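Local atomic coordinates of endo-beta-1,2-glucanase (Talaromyces funiculosus, PDB entry 6IMV), a protein that hydrolyses internal beta-1,2-glucosidic linkages of beta-1,2-glucans and binds the disaccharide sophorose. Residues M312-Y315 and I319-R322; L450-M455 and N459-F464. One frame throughout, in Å; residues are numbered along the deposited sequence. Where two conformers were deposited one is given.

Contact 1 of 2, residues M312-Y315 and I319-R322; sequences MPYY and IIRR
The carbonyl oxygen of Tyr315 takes two donors from one guanidinium group: Arg321 NE lies 2.7 Å from Tyr315 O, and Arg321 NH1 is equally near. With angles near 126° at the hydrogens both bonds are weak, because the oxygen sits at the edge of the guanidinium, near its plane, where two N-H bonds share it and neither points straight at it. Arg321 was modelled in two conformers, so the grip is described for one of them. In that copy the side chain runs out extended before a bend at chi3 (-45°) brings the guanidinium back to the carbonyl. Asp318 OD1 forms a salt bridge with NH2, which would help hold the group in this orientation.

Beside this polar link lies an apolar patch. Ile320 points toward the loop, its CB 3.6 Å from Tyr314 O. Its CG1 is anti to the carbonyl carbon (chi1 -59°), and the chain carries CD1 to the rim of the Tyr314 ring, where it stands near the ring plane, 4.2 Å from Tyr314 CD1. The CG2 branch touches Tyr314 CB at 4.1 Å and also approaches the edge of the Tyr315 ring, so the two branches of one isoleucine serve both tyrosines. Tyr315 CD1 rests 4.0 Å from Arg321 CA, tying its ring to the helix backbone.

Before this, an inverse gamma turn centred on Pro313 bends the chain. Tyr314 and Tyr315, in a short 3-10 segment just before helix 318-337, lie against its first turn. Tyr314 OH is hydrogen-bonded to Glu252 and Trp256 of helix 252-261, while Ile320 packs on Ile468 and Tyr472, so side chains of the contact reach both that helix and helix 461-475.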
loop_
_atom_site.group_PDB
_atom_site.type_symbol
_atom_site.label_atom_id
_atom_site.label_comp_id
_atom_site.label_asym_id
_atom_site.label_seq_id
_atom_site.Cartn_x
_atom_site.Cartn_y
_atom_site.Cartn_z
ATOM N N MET A 312 -9.145 6.203 2.359
ATOM C CA MET A 312 -10.220 7.198 2.440
ATOM C C MET A 312 -11.421 6.684 1.662
ATOM O O MET A 312 -11.259 5.889 0.741
ATOM C CB MET A 312 -9.770 8.553 1.887
ATOM C CG MET A 312 -8.610 9.143 2.667
ATOM S SD MET A 312 -8.166 10.786 2.113
ATOM C CE MET A 312 -9.424 11.785 2.918
ATOM N N PRO A 313 -12.656 7.087 2.036
ATOM C CA PRO A 313 -13.871 6.495 1.467
ATOM C C PRO A 313 -14.238 6.998 0.059
ATOM O O PRO A 313 -15.356 7.456 -0.170
ATOM C CB PRO A 313 -14.935 6.883 2.510
ATOM C CG PRO A 313 -14.455 8.203 3.049
ATOM C CD PRO A 313 -12.946 8.074 3.092
ATOM N N TYR A 314 -13.307 6.839 -0.883
ATOM C CA TYR A 314 -13.518 7.130 -2.286
ATOM C C TYR A 314 -14.729 6.360 -2.839
ATOM O O TYR A 314 -15.455 6.886 -3.669
ATOM C CB TYR A 314 -12.259 6.776 -3.088
ATOM C CG TYR A 314 -11.168 7.809 -2.988
ATOM C CD1 TYR A 314 -11.123 8.867 -3.881
ATOM C CD2 TYR A 314 -10.192 7.744 -2.002
ATOM C CE1 TYR A 314 -10.135 9.831 -3.802
ATOM C CE2 TYR A 314 -9.198 8.707 -1.909
ATOM C CZ TYR A 314 -9.173 9.757 -2.811
ATOM O OH TYR A 314 -8.211 10.729 -2.746
ATOM N N TYR A 315 -14.935 5.116 -2.387
ATOM C CA TYR A 315 -15.962 4.248 -2.981
ATOM C C TYR A 315 -17.354 4.525 -2.399
ATOM O O TYR A 315 -18.309 3.872 -2.822
ATOM C CB TYR A 315 -15.562 2.776 -2.859
ATOM C CG TYR A 315 -14.372 2.379 -3.695
ATOM C CD1 TYR A 315 -13.851 3.228 -4.666
ATOM C CD2 TYR A 315 -13.756 1.146 -3.518
ATOM C CE1 TYR A 315 -12.743 2.870 -5.416
ATOM C CE2 TYR A 315 -12.663 0.767 -4.278
ATOM C CZ TYR A 315 -12.156 1.630 -5.236
ATOM O OH TYR A 315 -11.075 1.277 -5.994
ATOM N N ILE A 319 -19.811 7.423 -8.825
ATOM C CA ILE A 319 -19.066 7.622 -10.099
ATOM C C ILE A 319 -17.627 7.112 -9.929
ATOM O O ILE A 319 -17.043 6.544 -10.863
ATOM C CB ILE A 319 -19.095 9.074 -10.616
ATOM C CG1 ILE A 319 -18.404 9.188 -11.979
ATOM C CG2 ILE A 319 -18.498 10.061 -9.627
ATOM C CD1 ILE A 319 -19.011 8.316 -13.055
ATOM N N ILE A 320 -17.071 7.289 -8.729
ATOM C CA ILE A 320 -15.702 6.861 -8.453
ATOM C C ILE A 320 -15.663 5.334 -8.370
ATOM O O ILE A 320 -14.795 4.706 -8.983
ATOM C CB ILE A 320 -15.127 7.528 -7.191
ATOM C CG1 ILE A 320 -15.120 9.052 -7.336
ATOM C CG2 ILE A 320 -13.740 6.973 -6.895
ATOM C CD1 ILE A 320 -14.507 9.808 -6.155
ATOM N N ARG A 321 -16.608 4.750 -7.626
ATOM C CA ARG A 321 -16.706 3.301 -7.499
ATOM C C ARG A 321 -16.790 2.658 -8.895
ATOM O O ARG A 321 -16.114 1.663 -9.159
ATOM C CB ARG A 321 -17.905 2.934 -6.619
ATOM C CG ARG A 321 -17.952 1.471 -6.207
ATOM C CD ARG A 321 -19.255 1.160 -5.490
ATOM N NE ARG A 321 -19.605 2.173 -4.509
ATOM C CZ ARG A 321 -20.602 3.047 -4.639
ATOM N NH1 ARG A 321 -20.824 3.938 -3.689
ATOM N NH2 ARG A 321 -21.368 3.022 -5.716
ATOM N N ARG A 322 -17.594 3.247 -9.787
ATOM C CA ARG A 322 -17.814 2.711 -11.151
ATOM C C ARG A 322 -16.520 2.785 -11.979
ATOM O O ARG A 322 -16.167 1.831 -12.654
ATOM C CB ARG A 322 -18.950 3.466 -11.852
ATOM C CG ARG A 322 -20.343 3.100 -11.359
ATOM C CD ARG A 322 -21.386 4.105 -11.811
ATOM N NE ARG A 322 -21.472 4.200 -13.265
ATOM C CZ ARG A 322 -21.732 5.313 -13.951
ATOM N NH1 ARG A 322 -21.682 5.289 -15.269
ATOM N NH2 ARG A 322 -22.013 6.450 -13.337
#

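Contact 2 of 2, residues L450-M455 and N459-F464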
loop_
_atom_site.group_PDB
_atom_site.type_symbol
_atom_site.label_atom_id
_atom_site.label_comp_id
_atom_site.label_asym_id
_atom_site.label_seq_id
_atom_site.Cartn_x
_atom_site.Cartn_y
_atom_site.Cartn_z
ATOM N N LEU A 450 -13.243 3.151 9.020
ATOM C CA LEU A 450 -12.742 3.819 10.217
ATOM C C LEU A 450 -12.477 5.308 9.944
ATOM O O LEU A 450 -12.829 6.167 10.760
ATOM C CB LEU A 450 -11.471 3.110 10.687
ATOM C CG LEU A 450 -11.701 1.792 11.418
ATOM C CD1 LEU A 450 -10.427 0.967 11.466
ATOM C CD2 LEU A 450 -12.240 2.041 12.818
ATOM N N VAL A 451 -11.870 5.609 8.797
ATOM C CA VAL A 451 -11.496 6.970 8.460
ATOM C C VAL A 451 -12.775 7.794 8.265
ATOM O O VAL A 451 -12.874 8.912 8.756
ATOM C CB VAL A 451 -10.571 6.997 7.228
ATOM C CG1 VAL A 451 -10.437 8.389 6.626
ATOM C CG2 VAL A 451 -9.210 6.418 7.578
ATOM N N SER A 452 -13.754 7.215 7.562
ATOM C CA SER A 452 -15.044 7.851 7.311
ATOM C C SER A 452 -15.739 8.227 8.636
ATOM O O SER A 452 -16.331 9.308 8.771
ATOM C CB SER A 452 -15.887 6.921 6.446
ATOM O OG SER A 452 -17.207 7.385 6.351
ATOM N N GLN A 453 -15.671 7.333 9.625
ATOM C CA GLN A 453 -16.307 7.578 10.927
ATOM C C GLN A 453 -15.726 8.846 11.570
ATOM O O GLN A 453 -16.457 9.728 12.022
ATOM C CB GLN A 453 -16.108 6.361 11.822
ATOM C CG GLN A 453 -16.800 6.470 13.170
ATOM C CD GLN A 453 -16.325 5.377 14.093
ATOM O OE1 GLN A 453 -15.715 4.397 13.660
ATOM N NE2 GLN A 453 -16.604 5.541 15.377
ATOM N N LYS A 454 -14.394 8.939 11.576
ATOM C CA LYS A 454 -13.674 10.030 12.227
ATOM C C LYS A 454 -13.855 11.319 11.409
ATOM O O LYS A 454 -14.028 12.396 11.973
ATOM C CB LYS A 454 -12.211 9.619 12.415
ATOM C CG LYS A 454 -11.358 10.541 13.277
ATOM C CD LYS A 454 -10.009 9.924 13.612
ATOM C CE LYS A 454 -9.014 10.920 14.174
ATOM N NZ LYS A 454 -9.486 11.518 15.446
ATOM N N MET A 455 -13.842 11.201 10.077
ATOM C CA MET A 455 -14.077 12.353 9.194
ATOM C C MET A 455 -15.466 12.950 9.468
ATOM O O MET A 455 -15.623 14.176 9.520
ATOM C CB MET A 455 -13.974 11.958 7.718
ATOM C CG MET A 455 -12.551 11.664 7.262
ATOM S SD MET A 455 -12.494 11.291 5.488
ATOM C CE MET A 455 -12.402 12.948 4.818
ATOM N N ASN A 459 -16.400 16.560 10.938
ATOM C CA ASN A 459 -17.153 17.346 9.981
ATOM C C ASN A 459 -16.286 17.725 8.770
ATOM O O ASN A 459 -16.368 18.847 8.271
ATOM C CB ASN A 459 -17.768 18.587 10.639
ATOM C CG ASN A 459 -18.903 19.179 9.822
ATOM O OD1 ASN A 459 -19.588 18.479 9.074
ATOM N ND2 ASN A 459 -19.108 20.478 9.943
ATOM N N ILE A 460 -15.484 16.778 8.269
ATOM C CA ILE A 460 -14.782 16.981 6.999
ATOM C C ILE A 460 -15.259 15.973 5.935
ATOM O O ILE A 460 -14.874 16.083 4.764
ATOM C CB ILE A 460 -13.255 16.947 7.202
ATOM C CG1 ILE A 460 -12.770 15.635 7.829
ATOM C CG2 ILE A 460 -12.791 18.172 7.997
ATOM C CD1 ILE A 460 -11.261 15.486 7.826
ATOM N N TYR A 461 -16.104 15.010 6.319
ATOM C CA TYR A 461 -16.615 13.992 5.386
ATOM C C TYR A 461 -17.383 14.642 4.223
ATOM O O TYR A 461 -17.171 14.291 3.053
ATOM C CB TYR A 461 -17.493 12.975 6.118
ATOM C CG TYR A 461 -18.097 11.945 5.200
ATOM C CD1 TYR A 461 -17.383 10.813 4.838
ATOM C CD2 TYR A 461 -19.361 12.123 4.657
ATOM C CE1 TYR A 461 -17.924 9.867 3.978
ATOM C CE2 TYR A 461 -19.911 11.187 3.794
ATOM C CZ TYR A 461 -19.187 10.059 3.451
ATOM O OH TYR A 461 -19.710 9.140 2.595
ATOM N N ASN A 462 -18.274 15.590 4.538
ATOM C CA ASN A 462 -19.127 16.213 3.516
ATOM C C ASN A 462 -18.256 16.958 2.500
ATOM O O ASN A 462 -18.539 16.897 1.301
ATOM C CB ASN A 462 -20.198 17.136 4.112
ATOM C CG ASN A 462 -21.307 16.360 4.787
ATOM O OD1 ASN A 462 -21.433 15.157 4.598
ATOM N ND2 ASN A 462 -22.114 17.033 5.587
ATOM N N THR A 463 -17.206 17.629 2.979
ATOM C CA THR A 463 -16.282 18.361 2.109
ATOM C C THR A 463 -15.575 17.399 1.149
ATOM O O THR A 463 -15.453 17.691 -0.051
ATOM C CB THR A 463 -15.251 19.155 2.919
ATOM O OG1 THR A 463 -15.963 20.118 3.695
ATOM C CG2 THR A 463 -14.241 19.868 2.048
ATOM N N PHE A 464 -15.088 16.275 1.692
ATOM C CA PHE A 464 -14.442 15.228 0.902
ATOM C C PHE A 464 -15.354 14.812 -0.260
ATOM O O PHE A 464 -14.962 14.865 -1.440
ATOM C CB PHE A 464 -14.098 14.032 1.793
ATOM C CG PHE A 464 -13.550 12.835 1.060
ATOM C CD1 PHE A 464 -12.203 12.758 0.740
ATOM C CD2 PHE A 464 -14.378 11.783 0.694
ATOM C CE1 PHE A 464 -11.691 11.656 0.075
ATOM C CE2 PHE A 464 -13.866 10.677 0.026
ATOM C CZ PHE A 464 -12.523 10.619 -0.286
#
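Met455 meets Ile460 in the linker and Tyr461 and Phe464 of helix 461-475, and has by far the most surface buried here. Its carbonyl oxygen receives Ile460 N at 2.9 Å, a fairly straight bond of 163°, plus a longer, weak one from Tyr461 N. Asn459, with its positive phi, is the C-prime residue of the Schellman motif that ends helix 448-457 and turns the chain into helix 461-475.

Ile460 crosses the methionine at about a right angle, CG1 lying 3.9 Å from Met455 CB. The Met455 chain bends at chi3 (85°), carrying CE to Phe464 CB at 3.6 Å; SD stands above the Phe464 face, 5.2 Å from the ring centroid, a distant Met-aromatic contact. Tyr461 sets its CB against Met455 CB, and its ring reaches back to Ser452, whose OG is 3.5 Å from Tyr461 CE1. Tyr461 OH finds its hydrogen bond on Asp316.

Cutting Met455 back to an alanine is likely to open a gap where CG, SD and CE now lie against Ile460 and Phe464.

The chemistry thus divides: main-chain bonds fix the turn, while apolar side chains and a polarisable sulfur fill the angle between the helices.

How the contacts relate
Contact 1 comes earlier in the chain than contact 2, yet the two touch, their centres 14 Å apart. The loop 312-315 lies against both helices of contact 2: Met312 CE is 3.7 Å from Met455 CE, and Pro313 CG is 3.9 Å from Ser452 CB. Phe464 joins them further, its CE2 3.6 Å from Pro313 O and its ring edge-to-face with that of Tyr314. Met455 and Phe464 thus share one apolar core with the loop. Of the bound sugars, an alpha-D-glucopyranose lies about 12 Å from the side chain of Tyr314, so contact 1 is near the sugar site without lining it. Contact 1 lies at the start of helix 318-337, and contact 2 at the junction of helices 448-457 and 461-475.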